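Local coordinates for protein UDP-glucose 6-dehydrogenase (Pyrobaculum islandicum, PDB 3VTF) that binds UDP-glucose and probably oxidises it to UDP-glucuronate with two molecules of NAD+, at residues Pro111-Ala115 / Leu290-Arg294; His335-Leu341 / Ala367-Asp373. One frame throughout, in Å; residues are numbered along the deposited sequence.

Interaction 1 of 2, residues Pro111-Ala115 / Leu290-Arg294; sequences PDGSA and LAFIR
Leu290 meets the loop at Gly113. Its CD2 lies 3.4 Å from Gly113 CA, and its CG packs against Gly113 CA and O. CG stands anti to the backbone N (chi1 -178°), and this carries the branch toward the loop. Gly113, with positive phi, has no side chain, and Leu290 packs directly on its backbone.

One residue on, the small Ala291 lets the backbones come near, with its CA 4.5 Å from Ser114 CA. Its methyl touches Ala115, CB to CB at 4.2 Å. A water joins the same two residues: it accepts from Ala115 N and donates to Ala291 O.

The loop follows strand 100-103 of the NAD-binding domain, and the helix, 285-298, lies in the central domain region. Ala115 and Leu290 lie near Thr107 and Lys287, both predicted to bind NAD+. The loop's own shape is an Asx turn, Ser114 N to Asp112 OD1. Ser114 OG gives the same oxygen a second bond, 2.7 Å long, on the syn side of the carboxylate.

Arg294 closes the contact a helical turn after Leu290. Its CB and CG lie along Ser114, and the chain bends at chi2 (-64°) to bring NE to Asp112 O. This bond is 2.8 Å long, in the carbonyl plane and near the guanidinium plane. Leu290 CD1 lies over one guanidinium face, off toward the rim, while NH1 forms a salt bridge with Glu297 OE1.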
loop_
_atom_site.group_PDB
_atom_site.type_symbol
_atom_site.label_atom_id
_atom_site.label_comp_id
_atom_site.label_asym_id
_atom_site.label_seq_id
_atom_site.Cartn_x
_atom_site.Cartn_y
_atom_site.Cartn_z
ATOM N N PRO A 111 -26.745 11.398 -1.623
ATOM C CA PRO A 111 -27.558 10.174 -1.453
ATOM C C PRO A 111 -27.021 9.037 -2.287
ATOM O O PRO A 111 -27.071 7.926 -1.836
ATOM C CB PRO A 111 -28.946 10.587 -2.002
ATOM C CG PRO A 111 -28.997 12.048 -1.842
ATOM C CD PRO A 111 -27.560 12.536 -2.088
ATOM N N ASP A 112 -26.483 9.272 -3.478
ATOM C CA ASP A 112 -25.975 8.143 -4.253
ATOM C C ASP A 112 -24.457 7.833 -3.958
ATOM O O ASP A 112 -23.818 7.125 -4.752
ATOM C CB ASP A 112 -26.102 8.473 -5.733
ATOM C CG ASP A 112 -25.205 9.707 -6.154
ATOM O OD1 ASP A 112 -24.632 10.441 -5.311
ATOM O OD2 ASP A 112 -25.096 9.950 -7.358
ATOM N N GLY A 113 -23.941 8.357 -2.839
ATOM C CA GLY A 113 -22.496 8.195 -2.441
ATOM C C GLY A 113 -21.469 9.133 -3.111
ATOM O O GLY A 113 -20.318 9.237 -2.638
ATOM N N SER A 114 -21.831 9.816 -4.210
ATOM C CA SER A 114 -20.891 10.781 -4.829
ATOM C C SER A 114 -20.650 11.977 -3.881
ATOM O O SER A 114 -21.340 12.191 -2.879
ATOM C CB SER A 114 -21.357 11.236 -6.252
ATOM O OG SER A 114 -22.524 12.004 -6.103
ATOM N N ALA A 115 -19.643 12.770 -4.187
ATOM C CA ALA A 115 -19.408 13.930 -3.343
ATOM C C ALA A 115 -20.586 14.947 -3.487
ATOM O O ALA A 115 -20.915 15.347 -4.596
ATOM C CB ALA A 115 -18.095 14.660 -3.735
ATOM N N LEU A 290 -15.866 6.089 -1.146
ATOM C CA LEU A 290 -17.133 5.954 -1.882
ATOM C C LEU A 290 -17.188 7.056 -2.989
ATOM O O LEU A 290 -17.508 6.775 -4.105
ATOM C CB LEU A 290 -18.299 6.154 -0.892
ATOM C CG LEU A 290 -19.726 5.985 -1.550
ATOM C CD1 LEU A 290 -19.729 4.664 -2.281
ATOM C CD2 LEU A 290 -20.781 6.005 -0.412
ATOM N N ALA A 291 -16.845 8.300 -2.653
ATOM C CA ALA A 291 -16.805 9.378 -3.711
ATOM C C ALA A 291 -15.873 9.029 -4.833
ATOM O O ALA A 291 -16.121 9.320 -6.038
ATOM C CB ALA A 291 -16.489 10.789 -3.084
ATOM N N PHE A 292 -14.715 8.426 -4.483
ATOM C CA PHE A 292 -13.747 8.065 -5.534
ATOM C C PHE A 292 -14.284 7.007 -6.444
ATOM O O PHE A 292 -14.149 7.068 -7.688
ATOM C CB PHE A 292 -12.424 7.572 -4.832
ATOM C CG PHE A 292 -11.275 7.418 -5.747
ATOM C CD1 PHE A 292 -10.760 8.527 -6.455
ATOM C CD2 PHE A 292 -10.587 6.196 -5.841
ATOM C CE1 PHE A 292 -9.627 8.411 -7.285
ATOM C CE2 PHE A 292 -9.481 6.047 -6.699
ATOM C CZ PHE A 292 -8.978 7.186 -7.405
ATOM N N ILE A 293 -14.966 6.023 -5.839
ATOM C CA ILE A 293 -15.556 4.957 -6.651
ATOM C C ILE A 293 -16.623 5.586 -7.617
ATOM O O ILE A 293 -16.655 5.246 -8.794
ATOM C CB ILE A 293 -16.253 3.937 -5.700
ATOM C CG1 ILE A 293 -15.186 3.086 -4.972
ATOM C CG2 ILE A 293 -17.111 2.923 -6.510
ATOM C CD1 ILE A 293 -15.758 2.353 -3.696
ATOM N N ARG A 294 -17.512 6.396 -7.033
ATOM C CA ARG A 294 -18.661 6.999 -7.800
ATOM C C ARG A 294 -18.118 7.927 -8.900
ATOM O O ARG A 294 -18.637 7.952 -10.005
ATOM C CB ARG A 294 -19.541 7.792 -6.900
ATOM C CG ARG A 294 -20.342 6.887 -5.921
ATOM C CD ARG A 294 -21.327 5.966 -6.689
ATOM N NE ARG A 294 -22.067 5.184 -5.690
ATOM C CZ ARG A 294 -21.930 3.888 -5.515
ATOM N NH1 ARG A 294 -21.122 3.181 -6.281
ATOM N NH2 ARG A 294 -22.619 3.292 -4.544
HETATM O O HOH W 1 -17.918 11.704 -6.251
#

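Interaction 2 of 2, residues His335-Leu341 / Ala367-Asp373; sequences HVGVLGL and ARVYVHD
Val336 is gripped through both its backbone polar atoms by strand 368-372. Its N donates to Arg368 O (2.9 Å), and its O accepts from Tyr370 N. The parallel ladder continues with Val338, whose N reaches Tyr370 O (2.7 Å) and whose O accepts from His372 N. Gly340 N then donates to His372 O.

Past the strand ends a side chain takes over. Asp373 OD1 accepts from Leu341 N (2.9 Å) on the anti side of the carboxylate, with an N-H...O angle of 172°. With Ala342 N and Trp410 NE1 also on OD1, and Met375 N and Ala376 N on OD2, at least five donors hold this buried carboxylate, while His372 ND1 is hydrogen-bonded to Tyr413 OH. Leu341 CD1 packs across Val371 CG2 at 3.6 Å.

At the other end, Arg368 CD sits over one face of the His335 ring, a CH-pi contact 3.7 Å from the centroid.

The strands belong to a beta-alpha-beta crossover in a Rossmann-like domain, with Val336, Val338 and Val369 facing Leu362 of the connecting helix 354-364. Leu339 and His372 meet helix 394-400 on the opposite face, while strand 403-406 hydrogen-bonds along the far edge of strand 335-339.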
loop_
_atom_site.group_PDB
_atom_site.type_symbol
_atom_site.label_atom_id
_atom_site.label_comp_id
_atom_site.label_asym_id
_atom_site.label_seq_id
_atom_site.Cartn_x
_atom_site.Cartn_y
_atom_site.Cartn_z
ATOM N N HIS A 335 -26.362 -9.338 27.902
ATOM C CA HIS A 335 -25.811 -8.103 28.339
ATOM C C HIS A 335 -24.451 -8.005 27.678
ATOM O O HIS A 335 -23.551 -8.764 28.019
ATOM C CB HIS A 335 -25.622 -8.152 29.877
ATOM C CG HIS A 335 -26.880 -7.861 30.683
ATOM N ND1 HIS A 335 -27.911 -8.728 30.782
ATOM C CD2 HIS A 335 -27.220 -6.766 31.462
ATOM C CE1 HIS A 335 -28.870 -8.198 31.565
ATOM N NE2 HIS A 335 -28.449 -6.995 31.969
ATOM N N VAL A 336 -24.264 -7.013 26.809
ATOM C CA VAL A 336 -23.016 -6.884 25.970
ATOM C C VAL A 336 -22.528 -5.443 25.968
ATOM O O VAL A 336 -23.331 -4.531 25.883
ATOM C CB VAL A 336 -23.310 -7.312 24.508
ATOM C CG1 VAL A 336 -22.080 -7.060 23.659
ATOM C CG2 VAL A 336 -23.841 -8.784 24.453
ATOM N N GLY A 337 -21.224 -5.236 26.132
ATOM C CA GLY A 337 -20.663 -3.901 26.141
ATOM C C GLY A 337 -19.892 -3.542 24.872
ATOM O O GLY A 337 -19.306 -4.414 24.179
ATOM N N VAL A 338 -19.790 -2.241 24.614
ATOM C CA VAL A 338 -18.891 -1.779 23.605
ATOM C C VAL A 338 -17.984 -0.817 24.292
ATOM O O VAL A 338 -18.450 0.218 24.769
ATOM C CB VAL A 338 -19.642 -1.059 22.446
ATOM C CG1 VAL A 338 -18.659 -0.454 21.442
ATOM C CG2 VAL A 338 -20.685 -1.973 21.852
ATOM N N LEU A 339 -16.678 -1.106 24.248
ATOM C CA LEU A 339 -15.628 -0.233 24.714
ATOM C C LEU A 339 -15.113 0.626 23.581
ATOM O O LEU A 339 -14.349 0.126 22.740
ATOM C CB LEU A 339 -14.445 -0.994 25.357
ATOM C CG LEU A 339 -14.770 -1.607 26.741
ATOM C CD1 LEU A 339 -13.632 -2.521 27.257
ATOM C CD2 LEU A 339 -15.110 -0.478 27.726
ATOM N N GLY A 340 -15.510 1.914 23.549
ATOM C CA GLY A 340 -14.954 2.824 22.537
ATOM C C GLY A 340 -16.070 3.222 21.539
ATOM O O GLY A 340 -16.683 2.357 20.935
ATOM N N LEU A 341 -16.357 4.530 21.431
ATOM C CA LEU A 341 -17.361 5.009 20.538
ATOM C C LEU A 341 -16.742 6.068 19.621
ATOM O O LEU A 341 -17.252 6.281 18.534
ATOM C CB LEU A 341 -18.496 5.652 21.334
ATOM C CG LEU A 341 -19.272 4.680 22.210
ATOM C CD1 LEU A 341 -20.227 5.406 23.153
ATOM C CD2 LEU A 341 -20.034 3.631 21.395
ATOM N N ALA A 367 -29.705 -7.598 21.821
ATOM C CA ALA A 367 -28.803 -7.411 22.983
ATOM C C ALA A 367 -29.167 -6.192 23.806
ATOM O O ALA A 367 -29.644 -5.165 23.283
ATOM C CB ALA A 367 -27.318 -7.330 22.570
ATOM N N ARG A 368 -28.914 -6.310 25.095
ATOM C CA ARG A 368 -28.947 -5.177 25.992
ATOM C C ARG A 368 -27.543 -4.627 25.962
ATOM O O ARG A 368 -26.608 -5.271 26.487
ATOM C CB ARG A 368 -29.290 -5.590 27.442
ATOM C CG ARG A 368 -30.444 -6.582 27.607
ATOM C CD ARG A 368 -30.682 -6.791 29.098
ATOM N NE ARG A 368 -32.029 -7.271 29.418
ATOM C CZ ARG A 368 -32.619 -7.136 30.615
ATOM N NH1 ARG A 368 -32.014 -6.529 31.628
ATOM N NH2 ARG A 368 -33.846 -7.601 30.798
ATOM N N VAL A 369 -27.401 -3.436 25.390
ATOM C CA VAL A 369 -26.083 -2.823 25.089
ATOM C C VAL A 369 -25.653 -1.746 26.070
ATOM O O VAL A 369 -26.379 -0.768 26.346
ATOM C CB VAL A 369 -26.117 -2.203 23.670
ATOM C CG1 VAL A 369 -24.805 -1.516 23.307
ATOM C CG2 VAL A 369 -26.433 -3.278 22.690
ATOM N N TYR A 370 -24.446 -1.918 26.567
ATOM C CA TYR A 370 -23.782 -0.954 27.410
ATOM C C TYR A 370 -22.651 -0.401 26.595
ATOM O O TYR A 370 -21.973 -1.157 25.851
ATOM C CB TYR A 370 -23.209 -1.650 28.637
ATOM C CG TYR A 370 -24.289 -2.314 29.436
ATOM C CD1 TYR A 370 -24.733 -1.752 30.668
ATOM C CD2 TYR A 370 -24.878 -3.495 28.983
ATOM C CE1 TYR A 370 -25.766 -2.372 31.405
ATOM C CE2 TYR A 370 -25.897 -4.122 29.700
ATOM C CZ TYR A 370 -26.338 -3.565 30.904
ATOM O OH TYR A 370 -27.317 -4.269 31.561
ATOM N N VAL A 371 -22.378 0.884 26.751
ATOM C CA VAL A 371 -21.263 1.506 26.055
ATOM C C VAL A 371 -20.432 2.386 26.976
ATOM O O VAL A 371 -20.927 2.880 27.965
ATOM C CB VAL A 371 -21.739 2.352 24.852
ATOM C CG1 VAL A 371 -22.601 1.526 23.925
ATOM C CG2 VAL A 371 -22.465 3.594 25.319
ATOM N N HIS A 372 -19.166 2.559 26.644
ATOM C CA HIS A 372 -18.317 3.536 27.284
ATOM C C HIS A 372 -17.392 4.192 26.303
ATOM O O HIS A 372 -16.986 3.576 25.329
ATOM C CB HIS A 372 -17.481 2.902 28.389
ATOM C CG HIS A 372 -16.420 3.816 28.941
ATOM N ND1 HIS A 372 -15.183 3.843 28.464
ATOM C CD2 HIS A 372 -16.468 4.760 29.948
ATOM C CE1 HIS A 372 -14.467 4.744 29.131
ATOM N NE2 HIS A 372 -15.255 5.306 30.037
ATOM N N ASP A 373 -17.043 5.447 26.548
ATOM C CA ASP A 373 -15.915 6.085 25.883
ATOM C C ASP A 373 -15.347 7.126 26.814
ATOM O O ASP A 373 -16.092 7.774 27.501
ATOM C CB ASP A 373 -16.346 6.737 24.566
ATOM C CG ASP A 373 -15.179 7.199 23.732
ATOM O OD1 ASP A 373 -14.729 6.441 22.870
ATOM O OD2 ASP A 373 -14.696 8.309 23.950
#

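In the fold
Interaction 1 comes first along the chain and closes before interaction 2 opens. Their centres are about 31 Å apart, and their nearest atoms about 19 Å, so they do not touch. They share no sheet or helix. Residues 111-115 and 290-294 join a loop of the NAD-binding domain to helix 285-298 of the central region. Residues 335-341 and 367-373 instead pair two neighbouring strands within the UDP-binding domain. Interaction 1 therefore ties the NAD-binding domain to the central helices, and interaction 2 forms part of the six-stranded parallel sheet of the UDP-binding domain. A bound UDP-glucose lies about 11 Å from the Ala291 side chain, and one lies about 10 Å from Gly340.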